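Local coordinates for Beta/gama crystallin family protein (Methanosarcina acetivorans, PDB 3HZ2), which is a betagamma-crystallin from an archaeon whose double Greek key domain binds two calcium ions, at residues A[36-41]-A[76-81]. Numbering follows the deposited sequence.
Sequences SSIKVK and NSISSF. With CA (calcium ion), chain E; CA (calcium ion), chain F.
S36 and N76 stand nearest each other where 36-41 and 76-81 approach, their CA atoms 6.1 Å apart; from there the two backbones spread, S36 leading into strand 37-42 and N76 into the turn before strand 80-83. The strands belong to the two different sheets of a betagamma-crystallin double Greek key domain, and the contact joins them at the calcium-binding end and in the core between the sheets. Both strands begin with a classic beta bulge, S36 and S37 facing Y8 in one sheet, S79 and S80 facing Y48 in the other. Where the backbones come closest, a calcium ion forms the bridge. S36 OG binds it at 2.5 Å and N76 OD1 at 2.4 Å, so the two oxygens, 3.3 Å apart, are neighbouring ligands rather than hydrogen-bonded partners. The S36 hydroxyl lies beside its own backbone N (chi1 -65°) and is also hydrogen-bonded to D75 OD1, a second-shell carboxylate that, with the metal, holds the hydroxyl in this rotation. The CB of N76 points away from 36-41, yet the amide returns its oxygen to the metal, while ND2 makes a weak bond to one of three coordinating waters. The main-chain oxygens of E9 and K34 complete this site. The second calcium ion takes S77 O at 2.5 Å and S79 OG from 76-81, together with D33 and E49. I78, flanked by these two ligands, instead turns inward toward I38, and F47 of strand 45-48 touches both isoleucines. Each has CG1 anti to its carbonyl carbon and an extended outer arm (chi2 169° in I38, 172° in I78), and the arms meet tip to tip, CD1 of I38 lying 3.8 Å from CD1 of I78.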
loop_
_atom_site.group_PDB
_atom_site.type_symbol
_atom_site.label_atom_id
_atom_site.label_comp_id
_atom_site.label_asym_id
_atom_site.label_seq_id
_atom_site.Cartn_x
_atom_site.Cartn_y
_atom_site.Cartn_z
ATOM N N SER A 36 -7.157 0.200 2.171
ATOM C CA SER A 36 -8.218 0.480 1.204
ATOM C C SER A 36 -7.981 1.678 0.295
ATOM O O SER A 36 -8.685 1.856 -0.699
ATOM C CB SER A 36 -9.537 0.669 1.932
ATOM O OG SER A 36 -9.912 -0.542 2.541
ATOM N N SER A 37 -7.020 2.518 0.652
ATOM C CA SER A 37 -6.680 3.666 -0.178
ATOM C C SER A 37 -5.183 3.896 -0.027
ATOM O O SER A 37 -4.591 3.544 0.996
ATOM C CB SER A 37 -7.498 4.910 0.217
ATOM O OG SER A 37 -7.339 5.251 1.577
ATOM N N ILE A 38 -4.566 4.466 -1.055
ATOM C CA ILE A 38 -3.126 4.673 -1.048
ATOM C C ILE A 38 -2.717 5.961 -1.751
ATOM O O ILE A 38 -3.364 6.393 -2.703
ATOM C CB ILE A 38 -2.408 3.507 -1.783
ATOM C CG1 ILE A 38 -2.763 2.169 -1.132
ATOM C CG2 ILE A 38 -0.896 3.736 -1.785
ATOM C CD1 ILE A 38 -2.312 0.955 -1.935
ATOM N N LYS A 39 -1.630 6.560 -1.275
ATOM C CA LYS A 39 -1.086 7.769 -1.886
ATOM C C LYS A 39 0.401 7.554 -2.131
ATOM O O LYS A 39 1.187 7.529 -1.187
ATOM C CB LYS A 39 -1.258 8.981 -0.969
ATOM C CG LYS A 39 -2.666 9.529 -0.868
ATOM C CD LYS A 39 -2.657 10.811 -0.047
ATOM C CE LYS A 39 -4.056 11.303 0.268
ATOM N NZ LYS A 39 -3.992 12.571 1.068
ATOM N N VAL A 40 0.791 7.382 -3.392
ATOM C CA VAL A 40 2.201 7.203 -3.706
ATOM C C VAL A 40 2.765 8.595 -3.976
ATOM O O VAL A 40 2.546 9.165 -5.042
ATOM C CB VAL A 40 2.406 6.321 -4.958
ATOM C CG1 VAL A 40 3.895 6.198 -5.267
ATOM C CG2 VAL A 40 1.807 4.937 -4.724
ATOM N N LYS A 41 3.471 9.138 -2.992
ATOM C CA LYS A 41 4.057 10.470 -3.095
ATOM C C LYS A 41 5.200 10.497 -4.098
ATOM O O LYS A 41 5.359 11.459 -4.854
ATOM C CB LYS A 41 4.570 10.921 -1.724
ATOM C CG LYS A 41 3.537 10.836 -0.608
ATOM C CD LYS A 41 2.342 11.736 -0.881
ATOM C CE LYS A 41 2.757 13.201 -0.927
ATOM N NZ LYS A 41 1.614 14.101 -1.255
ATOM N N ASN A 76 -8.795 -4.760 1.520
ATOM C CA ASN A 76 -8.359 -5.429 2.749
ATOM C C ASN A 76 -7.510 -6.665 2.501
ATOM O O ASN A 76 -7.647 -7.663 3.211
ATOM C CB ASN A 76 -9.574 -5.837 3.589
ATOM C CG ASN A 76 -10.419 -4.661 3.974
ATOM O OD1 ASN A 76 -9.930 -3.547 3.985
ATOM N ND2 ASN A 76 -11.683 -4.895 4.305
ATOM N N SER A 77 -6.620 -6.602 1.518
ATOM C CA SER A 77 -5.809 -7.769 1.202
ATOM C C SER A 77 -4.301 -7.552 1.189
ATOM O O SER A 77 -3.547 -8.512 1.178
ATOM C CB SER A 77 -6.234 -8.335 -0.148
ATOM O OG SER A 77 -5.920 -7.420 -1.182
ATOM N N ILE A 78 -3.849 -6.307 1.160
ATOM C CA ILE A 78 -2.409 -6.061 1.144
ATOM C C ILE A 78 -1.783 -6.519 2.458
ATOM O O ILE A 78 -2.311 -6.238 3.532
ATOM C CB ILE A 78 -2.108 -4.565 0.912
ATOM C CG1 ILE A 78 -2.566 -4.173 -0.497
ATOM C CG2 ILE A 78 -0.615 -4.286 1.114
ATOM C CD1 ILE A 78 -2.494 -2.695 -0.786
ATOM N N SER A 79 -0.663 -7.236 2.374
ATOM C CA SER A 79 0.011 -7.720 3.576
ATOM C C SER A 79 1.481 -7.338 3.657
ATOM O O SER A 79 2.136 -7.584 4.667
ATOM C CB SER A 79 -0.133 -9.236 3.692
ATOM O OG SER A 79 -1.462 -9.565 4.042
ATOM N N SER A 80 2.000 -6.748 2.587
ATOM C CA SER A 80 3.384 -6.298 2.560
ATOM C C SER A 80 3.606 -5.471 1.309
ATOM O O SER A 80 2.876 -5.602 0.330
ATOM C CB SER A 80 4.365 -7.486 2.588
ATOM O OG SER A 80 4.233 -8.313 1.443
ATOM N N PHE A 81 4.588 -4.584 1.356
ATOM C CA PHE A 81 4.895 -3.764 0.194
ATOM C C PHE A 81 6.305 -3.216 0.281
ATOM O O PHE A 81 6.841 -3.013 1.372
ATOM C CB PHE A 81 3.857 -2.634 0.013
ATOM C CG PHE A 81 3.706 -1.712 1.200
ATOM C CD1 PHE A 81 4.584 -0.648 1.397
ATOM C CD2 PHE A 81 2.659 -1.888 2.099
ATOM C CE1 PHE A 81 4.417 0.227 2.470
ATOM C CE2 PHE A 81 2.482 -1.021 3.175
ATOM C CZ PHE A 81 3.362 0.038 3.361
HETATM CA CA CA E . -10.203 -1.327 4.872
HETATM CA CA CA F . -3.436 -10.530 2.656
HETATM O O HOH W 1 -12.500 -1.696 3.538
HETATM O O HOH W 2 -10.293 -2.543 7.139
HETATM O O HOH W 3 -12.144 0.002 6.157
HETATM O O HOH W 4 -5.883 -11.633 1.996
HETATM O O HOH W 5 -2.921 -12.724 4.285
#